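PDB 5V2D: dioxygenase from Pseudomonas brassicacearum, which probably cleaves the interphenyl alpha,beta double bond of lignostilbenes with dioxygen, using a non-haem iron centre. Local coordinates for residues A[150-155]-A[172-177]; A[260-263]-A[267-270]; A[316-321]-A[383-388]; A[425-430]-A[478-483]. One frame throughout, in Å; residues are numbered along the deposited sequence.

The four contacts follow one another along a chain folded as a seven-bladed beta-propeller, the fold of carotenoid-cleaving oxygenases, with the iron held by His188, His239, His304 and His495. Contact 1 stays within one blade, and contact 2 ties a short helix to a small two-stranded sheet. Contacts 3 and 4 each join two blades and both reach the sheet of strands 371-375 to 424-427, contact 3 from the preceding blade and contact 4 from the following one, with nearest atoms about 7 Å apart. Contacts 2 and 4 lie farthest apart, their centres 43 Å from each other. Contact 2 comes toward the metal with Phe269, whose side chain is about 12 Å from the iron; none of the segments supplies a ligand.

Contact 1. Residues A[150-155]-A[172-177]; sequences VLLALK and GEWTFD
Val150 and Leu152 meet Trp174 through CH-pi contacts, both methyl groups arriving over the same face of the indole. Val150 CG2 stands almost exactly on the normal of the six-membered ring, 4.1 Å from its centroid, while Leu152 CD2 sits over the five-membered ring at 4.0 Å from that centroid, 25° off the normal. The valine and leucine are alternate residues of strand 150-154, which puts their side chains on one face of the sheet; Trp174 follows the outermost strand 170-173 and reaches back past Ala162 of the intervening strand to find them. Its CG is anti to the backbone N (chi1 -161°), which swings the indole toward strand 150-154.

Plain apolar packing completes the contact. Leu152 forks between two rings: CD2 touches Trp174 CG at 3.7 Å, and CD1 approaches Phe176 CZ obliquely at 3.9 Å. The two aromatic residues also meet each other, Trp174 CD1 lying 3.6 Å above the centre of the Phe176 ring, and Phe176 stacks further on Phe185.

No hydrogen bond links the two segments, so the hold of the loop after strand 170-173 on strand 150-154, the second of this blade, rests on dispersion and shape, with little directional force.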
loop_
_atom_site.group_PDB
_atom_site.type_symbol
_atom_site.label_atom_id
_atom_site.label_comp_id
_atom_site.label_asym_id
_atom_site.label_seq_id
_atom_site.Cartn_x
_atom_site.Cartn_y
_atom_site.Cartn_z
ATOM N N VAL A 150 5.212 0.332 19.133
ATOM C CA VAL A 150 5.429 1.449 18.226
ATOM C C VAL A 150 4.561 1.341 16.975
ATOM O O VAL A 150 3.930 0.311 16.693
ATOM C CB VAL A 150 6.937 1.596 17.839
ATOM C CG1 VAL A 150 7.789 1.773 19.065
ATOM C CG2 VAL A 150 7.453 0.441 17.023
ATOM N N LEU A 151 4.530 2.451 16.214
ATOM C CA LEU A 151 3.992 2.428 14.850
ATOM C C LEU A 151 5.190 2.259 13.874
ATOM O O LEU A 151 6.161 3.014 13.965
ATOM C CB LEU A 151 3.327 3.762 14.533
ATOM C CG LEU A 151 2.504 3.705 13.204
ATOM C CD1 LEU A 151 1.265 2.872 13.373
ATOM C CD2 LEU A 151 2.135 5.082 12.725
ATOM N N LEU A 152 5.100 1.267 12.989
ATOM C CA LEU A 152 6.123 1.085 11.956
ATOM C C LEU A 152 5.650 1.750 10.677
ATOM O O LEU A 152 4.504 1.525 10.254
ATOM C CB LEU A 152 6.339 -0.358 11.668
ATOM C CG LEU A 152 6.947 -1.137 12.862
ATOM C CD1 LEU A 152 7.094 -2.587 12.409
ATOM C CD2 LEU A 152 8.230 -0.514 13.380
ATOM N N ALA A 153 6.453 2.615 10.147
ATOM C CA ALA A 153 6.276 3.209 8.822
ATOM C C ALA A 153 7.232 2.489 7.897
ATOM O O ALA A 153 8.459 2.413 8.133
ATOM C CB ALA A 153 6.597 4.698 8.823
ATOM N N LEU A 154 6.673 1.874 6.866
ATOM C CA LEU A 154 7.376 0.879 6.084
ATOM C C LEU A 154 7.514 1.299 4.602
ATOM O O LEU A 154 6.598 1.869 3.996
ATOM C CB LEU A 154 6.659 -0.423 6.135
ATOM C CG LEU A 154 6.384 -0.955 7.547
ATOM C CD1 LEU A 154 4.859 -1.148 7.721
ATOM C CD2 LEU A 154 7.087 -2.290 7.709
ATOM N N LYS A 155 8.623 0.860 4.024
ATOM C CA LYS A 155 8.794 0.901 2.624
ATOM C C LYS A 155 9.808 -0.189 2.231
ATOM O O LYS A 155 10.780 -0.367 2.877
ATOM C CB LYS A 155 9.331 2.246 2.362
ATOM C CG LYS A 155 10.012 2.525 1.134
ATOM C CD LYS A 155 9.231 2.668 0.042
ATOM C CE LYS A 155 9.929 3.678 -0.892
ATOM N NZ LYS A 155 8.899 3.715 -2.011
ATOM N N GLY A 172 13.261 6.303 15.145
ATOM C CA GLY A 172 14.528 5.901 14.458
ATOM C C GLY A 172 14.217 4.676 13.627
ATOM O O GLY A 172 13.094 4.120 13.644
ATOM N N GLU A 173 15.208 4.235 12.903
ATOM C CA GLU A 173 15.120 3.021 12.147
ATOM C C GLU A 173 14.851 1.886 13.122
ATOM O O GLU A 173 15.461 1.795 14.163
ATOM C CB GLU A 173 16.398 2.765 11.369
ATOM C CG GLU A 173 16.306 1.541 10.504
ATOM C CD GLU A 173 17.602 1.266 9.707
ATOM O OE1 GLU A 173 18.609 0.974 10.419
ATOM O OE2 GLU A 173 17.628 1.258 8.424
ATOM N N TRP A 174 13.946 1.017 12.772
ATOM C CA TRP A 174 13.632 -0.141 13.614
ATOM C C TRP A 174 14.317 -1.379 13.072
ATOM O O TRP A 174 14.015 -1.856 11.995
ATOM C CB TRP A 174 12.104 -0.379 13.671
ATOM C CG TRP A 174 11.636 -1.201 14.776
ATOM C CD1 TRP A 174 11.213 -2.469 14.701
ATOM C CD2 TRP A 174 11.530 -0.839 16.138
ATOM N NE1 TRP A 174 10.792 -2.930 15.928
ATOM C CE2 TRP A 174 10.996 -1.963 16.840
ATOM C CE3 TRP A 174 11.824 0.326 16.854
ATOM C CZ2 TRP A 174 10.760 -1.963 18.215
ATOM C CZ3 TRP A 174 11.591 0.336 18.227
ATOM C CH2 TRP A 174 11.033 -0.791 18.880
ATOM N N THR A 175 15.217 -1.933 13.863
ATOM C CA THR A 175 16.016 -3.136 13.432
ATOM C C THR A 175 15.465 -4.434 13.998
ATOM O O THR A 175 15.986 -5.478 13.737
ATOM C CB THR A 175 17.499 -2.998 13.940
ATOM O OG1 THR A 175 17.441 -3.016 15.358
ATOM C CG2 THR A 175 18.122 -1.671 13.525
ATOM N N PHE A 176 14.379 -4.371 14.735
ATOM C CA PHE A 176 13.777 -5.519 15.464
ATOM C C PHE A 176 14.845 -6.117 16.403
ATOM O O PHE A 176 15.157 -7.313 16.291
ATOM C CB PHE A 176 13.175 -6.577 14.522
ATOM C CG PHE A 176 12.087 -6.038 13.623
ATOM C CD1 PHE A 176 12.406 -5.401 12.421
ATOM C CD2 PHE A 176 10.777 -6.168 14.003
ATOM C CE1 PHE A 176 11.387 -4.935 11.587
ATOM C CE2 PHE A 176 9.746 -5.664 13.201
ATOM C CZ PHE A 176 10.066 -5.083 11.959
ATOM N N ASP A 177 15.386 -5.271 17.235
ATOM C CA ASP A 177 16.467 -5.653 18.193
ATOM C C ASP A 177 17.639 -6.387 17.540
ATOM O O ASP A 177 18.116 -7.358 18.079
ATOM C CB ASP A 177 15.846 -6.511 19.328
ATOM C CG ASP A 177 14.790 -5.752 20.117
ATOM O OD1 ASP A 177 13.569 -6.126 20.202
ATOM O OD2 ASP A 177 15.167 -4.691 20.634
#

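Contact 2. Residues A[260-263]-A[267-270]; sequences ERMK and PHFQ
Arg261 lays one face of its guanidinium over Gln270 CB, which is 3.5 Å from NH1, and turns NE and NH2 toward the backbone carbonyls of 267-270. NE gives a nearly linear bond to Pro267 O, 2.8 Å long with an N-H...O angle of 179°. The next carbonyl is gripped less squarely: NH2 reaches His268 O at 3.1 Å from above the carbonyl plane, although both oxygens stay close to the plane of the guanidinium. A bend at chi3 (68°) turns the end of an otherwise extended chain so that NE and NH2 face successive carbonyls. NH2 also bonds to Thr256 O, on the strand that pairs with 269-271.

One residue on, Met262 runs beside the imidazole of His268, both side chains pointing the same way. The sulfur is 4.2 Å from the ring centroid in an oblique Met-aromatic contact, and CE comes within 3.6 Å of His268 ND1. Both ring nitrogens are engaged beyond the helix, ND1 by Arg124 O and NE2 by Glu204, which fixes the ring's rotation.

With three backbone oxygens accepting from it, Arg261 acts as a clamp between helix 259-263 and the two-stranded sheet on either side of it in sequence, and the negative ends of the carbonyl dipoles probably stabilise its positive charge.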
loop_
_atom_site.group_PDB
_atom_site.type_symbol
_atom_site.label_atom_id
_atom_site.label_comp_id
_atom_site.label_asym_id
_atom_site.label_seq_id
_atom_site.Cartn_x
_atom_site.Cartn_y
_atom_site.Cartn_z
ATOM N N GLU A 260 23.189 -2.870 -13.668
ATOM C CA GLU A 260 23.939 -2.122 -14.691
ATOM C C GLU A 260 23.098 -1.036 -15.274
ATOM O O GLU A 260 23.570 0.088 -15.422
ATOM C CB GLU A 260 24.530 -3.080 -15.798
ATOM C CG GLU A 260 25.695 -3.953 -15.286
ATOM C CD GLU A 260 26.843 -3.122 -14.648
ATOM O OE1 GLU A 260 27.351 -2.147 -15.314
ATOM O OE2 GLU A 260 27.241 -3.407 -13.478
ATOM N N ARG A 261 21.836 -1.332 -15.585
ATOM C CA ARG A 261 20.917 -0.306 -16.082
ATOM C C ARG A 261 20.833 0.850 -15.058
ATOM O O ARG A 261 20.808 2.017 -15.419
ATOM C CB ARG A 261 19.523 -0.898 -16.347
ATOM C CG ARG A 261 18.441 0.131 -16.663
ATOM C CD ARG A 261 17.086 -0.521 -16.959
ATOM N NE ARG A 261 16.494 -1.157 -15.765
ATOM C CZ ARG A 261 16.166 -2.437 -15.645
ATOM N NH1 ARG A 261 16.327 -3.294 -16.637
ATOM N NH2 ARG A 261 15.630 -2.881 -14.462
ATOM N N MET A 262 20.730 0.495 -13.775
ATOM C CA MET A 262 20.670 1.499 -12.714
ATOM C C MET A 262 21.960 2.347 -12.624
ATOM O O MET A 262 21.866 3.557 -12.459
ATOM C CB MET A 262 20.403 0.849 -11.337
ATOM C CG MET A 262 19.019 0.188 -11.176
ATOM S SD MET A 262 18.983 -0.912 -9.677
ATOM C CE MET A 262 19.395 0.320 -8.432
ATOM N N LYS A 263 23.122 1.709 -12.707
ATOM C CA LYS A 263 24.404 2.456 -12.732
ATOM C C LYS A 263 24.456 3.445 -13.867
ATOM O O LYS A 263 25.047 4.477 -13.717
ATOM C CB LYS A 263 25.590 1.548 -12.815
ATOM C CG LYS A 263 25.916 1.010 -11.454
ATOM C CD LYS A 263 27.067 -0.023 -11.511
ATOM C CE LYS A 263 27.586 -0.336 -10.121
ATOM N NZ LYS A 263 27.989 -1.772 -10.009
ATOM N N PRO A 267 15.848 3.035 -14.789
ATOM C CA PRO A 267 14.923 2.628 -13.734
ATOM C C PRO A 267 15.324 1.379 -12.984
ATOM O O PRO A 267 15.976 0.486 -13.528
ATOM C CB PRO A 267 13.609 2.412 -14.488
ATOM C CG PRO A 267 13.795 3.069 -15.865
ATOM C CD PRO A 267 15.249 2.833 -16.145
ATOM N N HIS A 268 14.907 1.289 -11.716
ATOM C CA HIS A 268 15.197 0.103 -10.888
ATOM C C HIS A 268 14.566 -1.162 -11.474
ATOM O O HIS A 268 15.203 -2.188 -11.510
ATOM C CB HIS A 268 14.706 0.330 -9.485
ATOM C CG HIS A 268 15.072 -0.751 -8.497
ATOM N ND1 HIS A 268 16.033 -0.562 -7.535
ATOM C CD2 HIS A 268 14.533 -1.973 -8.284
ATOM C CE1 HIS A 268 16.098 -1.660 -6.796
ATOM N NE2 HIS A 268 15.231 -2.541 -7.253
ATOM N N PHE A 269 13.339 -1.060 -11.946
ATOM C CA PHE A 269 12.607 -2.183 -12.513
ATOM C C PHE A 269 12.279 -1.949 -14.003
ATOM O O PHE A 269 12.104 -0.812 -14.427
ATOM C CB PHE A 269 11.228 -2.325 -11.824
ATOM C CG PHE A 269 11.304 -2.715 -10.374
ATOM C CD1 PHE A 269 11.649 -4.000 -10.011
ATOM C CD2 PHE A 269 11.042 -1.796 -9.393
ATOM C CE1 PHE A 269 11.695 -4.364 -8.664
ATOM C CE2 PHE A 269 11.100 -2.136 -8.042
ATOM C CZ PHE A 269 11.446 -3.423 -7.691
ATOM N N GLN A 270 12.077 -3.054 -14.699
ATOM C CA GLN A 270 11.619 -3.054 -16.083
ATOM C C GLN A 270 10.599 -4.157 -16.331
ATOM O O GLN A 270 10.839 -5.319 -16.036
ATOM C CB GLN A 270 12.862 -3.311 -16.980
ATOM C CG GLN A 270 12.574 -3.165 -18.472
ATOM C CD GLN A 270 13.782 -3.483 -19.323
ATOM O OE1 GLN A 270 14.144 -4.647 -19.496
ATOM N NE2 GLN A 270 14.403 -2.470 -19.804
#

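Contact 3. Residues A[316-321]-A[383-388]; sequences YVDMPV and RQYAHG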
loop_
_atom_site.group_PDB
_atom_site.type_symbol
_atom_site.label_atom_id
_atom_site.label_comp_id
_atom_site.label_asym_id
_atom_site.label_seq_id
_atom_site.Cartn_x
_atom_site.Cartn_y
_atom_site.Cartn_z
ATOM N N TYR A 316 -5.427 -20.814 -1.391
ATOM C CA TYR A 316 -6.211 -19.903 -2.162
ATOM C C TYR A 316 -5.772 -18.460 -1.866
ATOM O O TYR A 316 -5.710 -18.062 -0.696
ATOM C CB TYR A 316 -7.705 -20.094 -1.815
ATOM C CG TYR A 316 -8.197 -21.504 -2.002
ATOM C CD1 TYR A 316 -8.232 -22.387 -0.934
ATOM C CD2 TYR A 316 -8.651 -21.963 -3.246
ATOM C CE1 TYR A 316 -8.688 -23.678 -1.096
ATOM C CE2 TYR A 316 -9.129 -23.265 -3.414
ATOM C CZ TYR A 316 -9.141 -24.100 -2.349
ATOM O OH TYR A 316 -9.565 -25.415 -2.468
ATOM N N VAL A 317 -5.566 -17.664 -2.909
ATOM C CA VAL A 317 -5.180 -16.260 -2.746
ATOM C C VAL A 317 -6.080 -15.387 -3.599
ATOM O O VAL A 317 -6.140 -15.563 -4.819
ATOM C CB VAL A 317 -3.730 -16.054 -3.183
ATOM C CG1 VAL A 317 -3.294 -14.633 -2.932
ATOM C CG2 VAL A 317 -2.811 -16.950 -2.342
ATOM N N ASP A 318 -6.713 -14.411 -2.994
ATOM C CA ASP A 318 -7.588 -13.448 -3.665
ATOM C C ASP A 318 -6.909 -12.104 -3.834
ATOM O O ASP A 318 -6.350 -11.554 -2.865
ATOM C CB ASP A 318 -8.900 -13.288 -2.897
ATOM C CG ASP A 318 -9.692 -14.617 -2.781
ATOM O OD1 ASP A 318 -10.545 -14.794 -1.828
ATOM O OD2 ASP A 318 -9.450 -15.490 -3.638
ATOM N N MET A 319 -6.919 -11.591 -5.057
ATOM C CA MET A 319 -6.269 -10.341 -5.372
ATOM C C MET A 319 -6.754 -9.802 -6.737
ATOM O O MET A 319 -7.083 -10.572 -7.597
ATOM C CB MET A 319 -4.743 -10.546 -5.497
ATOM C CG MET A 319 -4.353 -11.507 -6.567
ATOM S SD MET A 319 -2.578 -11.542 -7.011
ATOM C CE MET A 319 -1.983 -12.436 -5.621
ATOM N N PRO A 320 -6.666 -8.485 -6.946
ATOM C CA PRO A 320 -6.774 -7.946 -8.318
ATOM C C PRO A 320 -5.632 -8.499 -9.140
ATOM O O PRO A 320 -4.513 -8.729 -8.604
ATOM C CB PRO A 320 -6.660 -6.437 -8.129
ATOM C CG PRO A 320 -6.886 -6.210 -6.679
ATOM C CD PRO A 320 -6.405 -7.441 -5.959
ATOM N N VAL A 321 -5.936 -8.761 -10.410
ATOM C CA VAL A 321 -4.966 -9.128 -11.405
ATOM C C VAL A 321 -5.238 -8.247 -12.638
ATOM O O VAL A 321 -6.424 -8.112 -13.064
ATOM C CB VAL A 321 -5.070 -10.583 -11.754
ATOM C CG1 VAL A 321 -4.007 -10.963 -12.818
ATOM C CG2 VAL A 321 -4.828 -11.461 -10.534
ATOM N N ARG A 383 -7.507 -16.778 7.033
ATOM C CA ARG A 383 -8.497 -17.829 7.339
ATOM C C ARG A 383 -9.602 -17.756 6.290
ATOM O O ARG A 383 -9.816 -16.726 5.589
ATOM C CB ARG A 383 -9.205 -17.649 8.702
ATOM C CG ARG A 383 -8.461 -17.118 9.898
ATOM C CD ARG A 383 -7.456 -18.122 10.533
ATOM N NE ARG A 383 -6.045 -17.655 10.382
ATOM C CZ ARG A 383 -5.060 -17.731 11.289
ATOM N NH1 ARG A 383 -5.272 -18.262 12.487
ATOM N NH2 ARG A 383 -3.829 -17.300 10.985
ATOM N N GLN A 384 -10.414 -18.783 6.294
ATOM C CA GLN A 384 -11.588 -18.827 5.439
ATOM C C GLN A 384 -12.444 -17.595 5.765
ATOM O O GLN A 384 -12.605 -17.171 6.926
ATOM C CB GLN A 384 -12.414 -20.137 5.742
ATOM C CG GLN A 384 -12.903 -21.078 4.631
ATOM C CD GLN A 384 -13.413 -20.445 3.324
ATOM O OE1 GLN A 384 -13.322 -19.226 2.989
ATOM N NE2 GLN A 384 -13.781 -21.373 2.464
ATOM N N TYR A 385 -12.998 -16.994 4.755
ATOM C CA TYR A 385 -13.633 -15.709 4.886
ATOM C C TYR A 385 -14.609 -15.563 3.760
ATOM O O TYR A 385 -14.512 -16.289 2.796
ATOM C CB TYR A 385 -12.569 -14.570 4.870
ATOM C CG TYR A 385 -12.143 -14.136 3.507
ATOM C CD1 TYR A 385 -12.380 -12.860 3.082
ATOM C CD2 TYR A 385 -11.453 -15.012 2.630
ATOM C CE1 TYR A 385 -11.981 -12.437 1.803
ATOM C CE2 TYR A 385 -11.075 -14.620 1.362
ATOM C CZ TYR A 385 -11.328 -13.332 0.958
ATOM O OH TYR A 385 -11.024 -12.880 -0.279
ATOM N N ALA A 386 -15.510 -14.586 3.877
ATOM C CA ALA A 386 -16.563 -14.381 2.898
ATOM C C ALA A 386 -16.862 -12.954 2.476
ATOM O O ALA A 386 -17.839 -12.727 1.752
ATOM C CB ALA A 386 -17.872 -15.033 3.400
ATOM N N HIS A 387 -16.064 -11.999 2.963
ATOM C CA HIS A 387 -16.320 -10.589 2.690
ATOM C C HIS A 387 -15.054 -9.794 2.381
ATOM O O HIS A 387 -14.034 -10.059 2.953
ATOM C CB HIS A 387 -16.959 -9.968 3.930
ATOM C CG HIS A 387 -18.265 -10.592 4.299
ATOM N ND1 HIS A 387 -19.463 -10.107 3.808
ATOM C CD2 HIS A 387 -18.564 -11.663 5.090
ATOM C CE1 HIS A 387 -20.430 -10.933 4.187
ATOM N NE2 HIS A 387 -19.924 -11.833 5.031
ATOM N N GLY A 388 -15.163 -8.819 1.508
ATOM C CA GLY A 388 -14.046 -7.863 1.265
ATOM C C GLY A 388 -14.585 -6.486 0.926
ATOM O O GLY A 388 -15.750 -6.365 0.483
#
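Asp318 and Tyr385 touch although their backbones stay well apart: the closest CA atoms across the segments are those of Asp318 and Gly388, 9.9 Å from each other, so the side chains must bridge between a strand and a loop leading into strand 387-392. They do so from opposite directions. Tyr385 OH donates to Asp318 OD1 over 2.5 Å, and OD1 accepts with its anti lone pair, the one turned away from OD2. OD1 sits at the edge of the phenol ring, 3.2 Å from Tyr385 CE2, and the carboxylate is rotated 42° against the ring plane. The tyrosine reaches this far with CG in the crowded position between its backbone N and carbonyl carbon (chi1 84°). Just before it in the chain, Gln384 OE1 accepts from the Tyr385 backbone N at 2.9 Å.

The bond joins two neighbouring propeller blades. Asp318 lies on the second strand of one, beside strand 301-311, which carries the iron ligand His304; the ring of Tyr385 also packs against Leu306 and Asn307 of that strand. A phenylalanine here would keep the ring but would probably leave buried Asp318 OD1 short of a donor.

OD1 also forms a salt bridge with Arg349, so the aspartate is likely to be ionised, and a negative charge there would be consistent with the short hydrogen bond from the phenol.

Contact 4. Residues A[425-430]-A[478-483]; sequences DAWFPG and SGPIAR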
loop_
_atom_site.group_PDB
_atom_site.type_symbol
_atom_site.label_atom_id
_atom_site.label_comp_id
_atom_site.label_asym_id
_atom_site.label_seq_id
_atom_site.Cartn_x
_atom_site.Cartn_y
_atom_site.Cartn_z
ATOM N N ASP A 425 -22.260 -4.255 -2.809
ATOM C CA ASP A 425 -23.071 -3.173 -2.208
ATOM C C ASP A 425 -22.082 -1.961 -2.238
ATOM O O ASP A 425 -21.049 -2.025 -1.559
ATOM C CB ASP A 425 -23.355 -3.602 -0.749
ATOM C CG ASP A 425 -24.173 -2.513 0.114
ATOM O OD1 ASP A 425 -24.772 -1.566 -0.524
ATOM O OD2 ASP A 425 -24.305 -2.578 1.478
ATOM N N ALA A 426 -22.365 -0.928 -3.025
ATOM C CA ALA A 426 -21.402 0.156 -3.244
ATOM C C ALA A 426 -21.953 1.519 -2.913
ATOM O O ALA A 426 -23.155 1.774 -3.102
ATOM C CB ALA A 426 -20.929 0.156 -4.694
ATOM N N TRP A 427 -21.090 2.427 -2.426
ATOM C CA TRP A 427 -21.473 3.826 -2.296
ATOM C C TRP A 427 -20.772 4.655 -3.367
ATOM O O TRP A 427 -19.518 4.615 -3.500
ATOM C CB TRP A 427 -21.192 4.365 -0.874
ATOM C CG TRP A 427 -21.671 5.773 -0.754
ATOM C CD1 TRP A 427 -22.924 6.204 -1.016
ATOM C CD2 TRP A 427 -20.923 6.944 -0.394
ATOM N NE1 TRP A 427 -23.019 7.550 -0.817
ATOM C CE2 TRP A 427 -21.810 8.030 -0.446
ATOM C CE3 TRP A 427 -19.618 7.174 0.028
ATOM C CZ2 TRP A 427 -21.425 9.333 -0.139
ATOM C CZ3 TRP A 427 -19.249 8.454 0.339
ATOM C CH2 TRP A 427 -20.109 9.508 0.249
ATOM N N PHE A 428 -21.552 5.437 -4.103
ATOM C CA PHE A 428 -21.032 6.449 -5.041
ATOM C C PHE A 428 -21.180 7.813 -4.394
ATOM O O PHE A 428 -22.298 8.170 -3.942
ATOM C CB PHE A 428 -21.889 6.427 -6.357
ATOM C CG PHE A 428 -21.517 7.514 -7.357
ATOM C CD1 PHE A 428 -20.241 7.535 -7.928
ATOM C CD2 PHE A 428 -22.438 8.489 -7.750
ATOM C CE1 PHE A 428 -19.892 8.470 -8.887
ATOM C CE2 PHE A 428 -22.104 9.454 -8.701
ATOM C CZ PHE A 428 -20.798 9.451 -9.273
ATOM N N PRO A 429 -20.102 8.587 -4.291
ATOM C CA PRO A 429 -20.182 9.828 -3.507
ATOM C C PRO A 429 -20.623 11.056 -4.278
ATOM O O PRO A 429 -20.458 12.160 -3.814
ATOM C CB PRO A 429 -18.724 10.019 -3.048
ATOM C CG PRO A 429 -17.933 9.539 -4.191
ATOM C CD PRO A 429 -18.706 8.298 -4.674
ATOM N N GLY A 430 -21.088 10.897 -5.501
ATOM C CA GLY A 430 -21.377 12.027 -6.354
ATOM C C GLY A 430 -20.284 12.152 -7.400
ATOM O O GLY A 430 -19.224 11.495 -7.355
ATOM N N SER A 478 -26.459 3.427 1.258
ATOM C CA SER A 478 -27.003 4.567 1.933
ATOM C C SER A 478 -25.961 5.691 2.262
ATOM O O SER A 478 -26.320 6.796 2.656
ATOM C CB SER A 478 -27.650 4.044 3.188
ATOM O OG SER A 478 -27.949 5.096 3.974
ATOM N N GLY A 479 -24.682 5.406 2.117
ATOM C CA GLY A 479 -23.671 6.426 2.360
ATOM C C GLY A 479 -23.329 6.649 3.812
ATOM O O GLY A 479 -23.707 5.849 4.695
ATOM N N PRO A 480 -22.507 7.687 4.061
ATOM C CA PRO A 480 -21.902 7.874 5.343
ATOM C C PRO A 480 -22.932 8.039 6.482
ATOM O O PRO A 480 -23.925 8.709 6.266
ATOM C CB PRO A 480 -21.173 9.183 5.183
ATOM C CG PRO A 480 -20.821 9.242 3.727
ATOM C CD PRO A 480 -21.919 8.538 3.018
ATOM N N ILE A 481 -22.718 7.375 7.609
ATOM C CA ILE A 481 -23.428 7.720 8.783
ATOM C C ILE A 481 -22.794 8.965 9.426
ATOM O O ILE A 481 -23.437 9.656 10.203
ATOM C CB ILE A 481 -23.498 6.534 9.770
ATOM C CG1 ILE A 481 -22.110 6.156 10.319
ATOM C CG2 ILE A 481 -24.309 5.435 9.093
ATOM C CD1 ILE A 481 -22.115 4.977 11.209
ATOM N N ALA A 482 -21.531 9.228 9.112
ATOM C CA ALA A 482 -20.806 10.392 9.635
ATOM C C ALA A 482 -19.772 10.838 8.631
ATOM O O ALA A 482 -19.151 10.020 7.965
ATOM C CB ALA A 482 -20.133 10.072 10.941
ATOM N N ARG A 483 -19.658 12.136 8.457
ATOM C CA ARG A 483 -18.608 12.758 7.645
ATOM C C ARG A 483 -17.782 13.657 8.523
ATOM O O ARG A 483 -18.294 14.617 9.099
ATOM C CB ARG A 483 -19.177 13.590 6.508
ATOM C CG ARG A 483 -20.082 12.806 5.534
ATOM C CD ARG A 483 -20.596 13.764 4.513
ATOM N NE ARG A 483 -21.419 13.193 3.479
ATOM C CZ ARG A 483 -21.041 13.043 2.209
ATOM N NH1 ARG A 483 -19.849 13.366 1.747
ATOM N NH2 ARG A 483 -21.857 12.513 1.370
HETATM O O HOH W 1 -20.344 13.075 -0.974
#
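Trp427 is packed hardest on the face it turns to Gly479 and Pro480. Gly479 CA lies 3.5 Å from the centroid of the five-membered ring and Pro480 CD 3.4 Å from that of the six-membered ring, two CH-pi contacts side by side over one face. Gly479 has to be bare: a CB would run into Trp427 NE1. On the opposite face Pro429 CA closes in 3.6 Å above the plane, so the indole is held between Gly479 CA and the Pro480 ring on one face and the Pro429 backbone on the other.

The contact joins adjoining propeller blades, strand 424-427 being the outer edge of one and strand 482-486 belonging to the next, where Ile481 and Ala482 form a classic beta bulge opposite Val470. An alanine in place of Trp427 would probably open a gap beneath Gly479 and Pro480 and take away most of the grip between these two segments.

The looser side is at the edge of the six-membered ring. Arg483 runs out extended from CG to NE (chi2 178°, chi3 177°) and brings NH2 to 3.5 Å from Trp427 CZ2, its guanidinium plane 75° from the indole. A water bridges the segments here, accepting from Arg483 NH1 at 2.8 Å and donating to Pro429 O at 3.0 Å, while NH1 also forms a salt bridge with Glu467.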